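Local structure of DMSP lyase (Ruegeria pomeroyi, 5CU1) at residues F39-V51 / I112-A124. The protein belongs to the DMSP lyase family of the cupin clan and holds an iron(III) ion in its beta-barrel fold. Numbering follows the deposited sequence.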
loop_
_atom_site.group_PDB
_atom_site.type_symbol
_atom_site.label_atom_id
_atom_site.label_comp_id
_atom_site.label_asym_id
_atom_site.label_seq_id
_atom_site.Cartn_x
_atom_site.Cartn_y
_atom_site.Cartn_z
ATOM N N PHE A 39 -7.578 7.869 11.931
ATOM C CA PHE A 39 -8.310 7.483 10.736
ATOM C C PHE A 39 -9.350 6.450 10.866
ATOM O O PHE A 39 -10.231 6.525 10.411
ATOM C CB PHE A 39 -7.312 7.178 9.616
ATOM C CG PHE A 39 -7.850 6.696 8.319
ATOM C CD1 PHE A 39 -8.041 7.553 7.293
ATOM C CD2 PHE A 39 -8.025 5.424 8.129
ATOM C CE1 PHE A 39 -8.413 7.121 6.078
ATOM C CE2 PHE A 39 -8.460 4.969 6.954
ATOM C CZ PHE A 39 -8.606 5.834 5.925
ATOM N N VAL A 40 -9.081 5.530 11.657
ATOM C CA VAL A 40 -9.757 4.315 11.890
ATOM C C VAL A 40 -9.334 3.634 13.256
ATOM O O VAL A 40 -8.321 3.563 13.620
ATOM C CB VAL A 40 -9.784 3.415 10.625
ATOM C CG1 VAL A 40 -8.540 2.713 10.240
ATOM C CG2 VAL A 40 -10.972 2.598 10.643
ATOM N N ALA A 41 -10.272 3.168 13.945
ATOM C CA ALA A 41 -10.154 2.260 15.007
ATOM C C ALA A 41 -10.015 0.905 14.593
ATOM O O ALA A 41 -10.661 0.455 13.751
ATOM C CB ALA A 41 -11.292 2.395 15.981
ATOM N N LEU A 42 -9.112 0.280 15.254
ATOM C CA LEU A 42 -8.743 -1.090 15.071
ATOM C C LEU A 42 -9.733 -1.858 15.816
ATOM O O LEU A 42 -10.071 -1.509 16.931
ATOM C CB LEU A 42 -7.372 -1.385 15.530
ATOM C CG LEU A 42 -6.425 -1.706 14.438
ATOM C CD1 LEU A 42 -6.575 -0.789 13.252
ATOM C CD2 LEU A 42 -5.017 -1.954 14.806
ATOM N N PRO A 43 -10.362 -2.869 15.054
ATOM C CA PRO A 43 -11.483 -3.502 15.735
ATOM C C PRO A 43 -11.115 -4.521 16.603
ATOM O O PRO A 43 -11.934 -4.772 17.405
ATOM C CB PRO A 43 -12.293 -4.173 14.650
ATOM C CG PRO A 43 -11.635 -3.974 13.407
ATOM C CD PRO A 43 -10.347 -3.426 13.621
ATOM N N ASP A 44 -9.975 -5.094 16.413
ATOM C CA ASP A 44 -9.258 -5.984 17.306
ATOM C C ASP A 44 -9.456 -7.675 17.431
ATOM O O ASP A 44 -8.934 -8.402 18.278
ATOM C CB ASP A 44 -8.841 -5.224 18.572
ATOM C CG ASP A 44 -7.304 -5.400 18.908
ATOM O OD1 ASP A 44 -6.513 -4.453 18.750
ATOM O OD2 ASP A 44 -6.944 -6.520 19.286
ATOM N N SER A 45 -9.962 -8.218 16.360
ATOM C CA SER A 45 -11.264 -8.598 16.100
ATOM C C SER A 45 -11.406 -8.722 14.661
ATOM O O SER A 45 -12.325 -8.261 14.122
ATOM C CB SER A 45 -12.265 -7.674 16.778
ATOM O OG SER A 45 -11.862 -7.584 18.071
ATOM N N LEU A 46 -10.514 -9.479 14.072
ATOM C CA LEU A 46 -10.593 -9.706 12.630
ATOM C C LEU A 46 -10.742 -11.226 12.253
ATOM O O LEU A 46 -9.992 -12.000 12.619
ATOM C CB LEU A 46 -9.366 -9.104 12.062
ATOM C CG LEU A 46 -9.136 -7.695 12.424
ATOM C CD1 LEU A 46 -7.724 -7.763 12.665
ATOM C CD2 LEU A 46 -9.278 -6.773 11.308
ATOM N N THR A 47 -11.734 -11.577 11.539
ATOM C CA THR A 47 -11.975 -12.906 11.051
ATOM C C THR A 47 -11.017 -13.443 10.060
ATOM O O THR A 47 -10.939 -12.920 9.006
ATOM C CB THR A 47 -13.381 -13.002 10.579
ATOM O OG1 THR A 47 -14.185 -12.805 11.701
ATOM C CG2 THR A 47 -13.710 -14.315 9.936
ATOM N N PRO A 48 -10.378 -14.597 10.277
ATOM C CA PRO A 48 -9.364 -15.119 9.350
ATOM C C PRO A 48 -9.869 -15.684 8.090
ATOM O O PRO A 48 -10.943 -16.059 8.233
ATOM C CB PRO A 48 -8.570 -16.105 10.202
ATOM C CG PRO A 48 -8.699 -15.616 11.513
ATOM C CD PRO A 48 -10.083 -14.996 11.637
ATOM N N GLN A 49 -9.185 -15.665 6.925
ATOM C CA GLN A 49 -9.649 -16.054 5.738
ATOM C C GLN A 49 -8.511 -16.513 5.024
ATOM O O GLN A 49 -7.533 -15.981 5.115
ATOM C CB GLN A 49 -10.539 -15.037 5.091
ATOM C CG GLN A 49 -10.050 -13.709 4.701
ATOM C CD GLN A 49 -10.953 -12.940 3.817
ATOM O OE1 GLN A 49 -12.057 -13.108 3.889
ATOM N NE2 GLN A 49 -10.435 -12.086 3.026
ATOM N N PRO A 50 -8.752 -17.635 4.262
ATOM C CA PRO A 50 -7.631 -18.042 3.428
ATOM C C PRO A 50 -7.106 -17.089 2.226
ATOM O O PRO A 50 -7.860 -16.463 1.654
ATOM C CB PRO A 50 -8.070 -19.372 2.990
ATOM C CG PRO A 50 -9.344 -19.274 2.803
ATOM C CD PRO A 50 -9.834 -18.661 3.932
ATOM N N VAL A 51 -5.833 -17.080 1.919
ATOM C CA VAL A 51 -5.234 -16.360 0.886
ATOM C C VAL A 51 -4.716 -17.335 -0.046
ATOM O O VAL A 51 -3.866 -17.926 0.259
ATOM C CB VAL A 51 -4.100 -15.498 1.397
ATOM C CG1 VAL A 51 -3.182 -14.973 0.397
ATOM C CG2 VAL A 51 -4.494 -14.502 2.409
ATOM N N ILE A 112 -5.676 -6.513 5.267
ATOM C CA ILE A 112 -7.011 -6.474 5.750
ATOM C C ILE A 112 -8.019 -6.188 4.635
ATOM O O ILE A 112 -8.087 -5.231 4.257
ATOM C CB ILE A 112 -7.160 -5.567 7.010
ATOM C CG1 ILE A 112 -6.287 -6.078 8.146
ATOM C CG2 ILE A 112 -8.549 -5.510 7.419
ATOM C CD1 ILE A 112 -6.140 -5.132 9.209
ATOM N N GLY A 113 -8.793 -7.121 4.204
ATOM C CA GLY A 113 -9.797 -7.049 3.239
ATOM C C GLY A 113 -9.700 -8.111 2.236
ATOM O O GLY A 113 -9.046 -8.991 2.384
ATOM N N GLU A 114 -10.331 -7.861 1.158
ATOM C CA GLU A 114 -10.382 -8.696 -0.036
ATOM C C GLU A 114 -9.017 -9.110 -0.561
ATOM O O GLU A 114 -8.244 -8.281 -1.052
ATOM C CB GLU A 114 -11.150 -7.950 -1.130
ATOM C CG GLU A 114 -10.992 -8.509 -2.508
ATOM C CD GLU A 114 -12.053 -9.507 -2.835
ATOM O OE1 GLU A 114 -12.426 -10.278 -1.928
ATOM O OE2 GLU A 114 -12.522 -9.514 -3.996
ATOM N N GLY A 115 -8.739 -10.406 -0.476
ATOM C CA GLY A 115 -7.472 -10.942 -0.927
ATOM C C GLY A 115 -6.427 -10.951 0.170
ATOM O O GLY A 115 -5.275 -11.302 -0.080
ATOM N N GLY A 116 -6.825 -10.575 1.385
ATOM C CA GLY A 116 -5.918 -10.594 2.515
ATOM C C GLY A 116 -6.251 -11.678 3.522
ATOM O O GLY A 116 -7.337 -12.268 3.474
ATOM N N PRO A 117 -5.307 -11.960 4.440
ATOM C CA PRO A 117 -5.532 -12.996 5.456
ATOM C C PRO A 117 -6.636 -12.680 6.480
ATOM O O PRO A 117 -7.040 -13.579 7.216
ATOM C CB PRO A 117 -4.161 -13.114 6.147
ATOM C CG PRO A 117 -3.354 -11.957 5.681
ATOM C CD PRO A 117 -3.893 -11.553 4.364
ATOM N N PHE A 118 -7.129 -11.460 6.620
ATOM C CA PHE A 118 -8.097 -11.013 7.582
ATOM C C PHE A 118 -9.186 -10.268 6.985
ATOM O O PHE A 118 -8.968 -9.636 6.085
ATOM C CB PHE A 118 -7.414 -10.189 8.660
ATOM C CG PHE A 118 -6.252 -10.898 9.270
ATOM C CD1 PHE A 118 -4.969 -10.650 8.812
ATOM C CD2 PHE A 118 -6.453 -11.944 10.197
ATOM C CE1 PHE A 118 -3.940 -11.279 9.340
ATOM C CE2 PHE A 118 -5.360 -12.593 10.684
ATOM C CZ PHE A 118 -4.141 -12.282 10.233
ATOM N N ALA A 119 -10.371 -10.420 7.488
ATOM C CA ALA A 119 -11.490 -9.782 6.954
ATOM C C ALA A 119 -12.018 -8.697 7.833
ATOM O O ALA A 119 -11.808 -8.815 8.884
ATOM C CB ALA A 119 -12.503 -10.775 6.622
ATOM N N SER A 120 -12.687 -7.674 7.329
ATOM C CA SER A 120 -13.231 -6.488 8.060
ATOM C C SER A 120 -14.203 -5.725 7.275
ATOM O O SER A 120 -14.022 -5.584 6.176
ATOM C CB SER A 120 -12.186 -5.601 8.471
ATOM O OG SER A 120 -12.573 -4.887 9.461
ATOM N N ASP A 121 -15.286 -5.254 7.835
ATOM C CA ASP A 121 -16.142 -4.216 7.248
ATOM C C ASP A 121 -15.881 -2.761 7.562
ATOM O O ASP A 121 -16.475 -1.973 7.048
ATOM C CB ASP A 121 -17.546 -4.388 7.620
ATOM C CG ASP A 121 -18.146 -5.656 7.227
ATOM O OD1 ASP A 121 -17.927 -6.015 6.128
ATOM O OD2 ASP A 121 -19.029 -6.155 8.012
ATOM N N SER A 122 -14.889 -2.492 8.250
ATOM C CA SER A 122 -14.667 -1.234 8.638
ATOM C C SER A 122 -13.368 -0.544 7.995
ATOM O O SER A 122 -13.327 0.501 7.760
ATOM C CB SER A 122 -14.786 -1.248 10.180
ATOM O OG SER A 122 -13.775 -1.726 10.947
ATOM N N LEU A 123 -12.382 -1.294 7.748
ATOM C CA LEU A 123 -11.145 -0.998 7.142
ATOM C C LEU A 123 -10.623 -2.029 6.108
ATOM O O LEU A 123 -11.031 -3.075 6.107
ATOM C CB LEU A 123 -10.131 -0.593 8.250
ATOM C CG LEU A 123 -9.433 -1.384 9.294
ATOM C CD1 LEU A 123 -10.380 -2.256 10.058
ATOM C CD2 LEU A 123 -8.437 -2.268 8.749
ATOM N N ALA A 124 -9.718 -1.633 5.259
ATOM C CA ALA A 124 -8.662 -2.387 4.660
ATOM C C ALA A 124 -7.282 -1.804 4.825
ATOM O O ALA A 124 -7.139 -0.794 5.134
ATOM C CB ALA A 124 -8.955 -2.631 3.248
#
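Val40 and Leu123 meet at one end of a contact in which the loop after helix 34-39 runs along the connection between strands 107-110 and 124-130 of the cupin fold, the two pairing weakly as a very short antiparallel bridge, 47-48 with 118-119. CG1 and CG2 of Val40 both lie against CB of Leu123, and the Val40 and Leu123 side chains cross at about a right angle. Pro43 lays the CD edge of its ring on CD1 of Leu123 at 3.8 Å, with CG near the hydroxyls of Ser120 and Ser122. Leu46 points toward the second segment: CB packs on CB of Phe118, while CD2 reaches CD1 of Ile112 at 4.1 Å. Phe118 also touches Leu23 of helix 17-32. Thr47 O accepts the backbone N-H of Ala119 at 3.0 Å. Pro48 faces Phe118 as a non-hydrogen-bonded pair, its CA-H directed at Pro117 O, 3.5 Å from CA. The same oxygen accepts a hydrogen bond from Gln49 N at 3.0 Å, the donor standing 47° above the carbonyl plane. With CG of Gln49 between backbone N and carbonyl carbon (chi1 63°), the extended side chain reaches across to the second segment: OE1 rests 3.6 Å from CB of Ala119, and NE2 gives Gly116 O a fairly straight bond of 3.1 Å (159° at the hydrogen), with that oxygen in the plane of the amide. Gly116 closes the type II turn from Gly113, so the glutamine grips the turn's last carbonyl. Two residues past Gln49, Val51 lays CG2 on the Gly116-Pro117 peptide, 3.4 Å from Pro117 N.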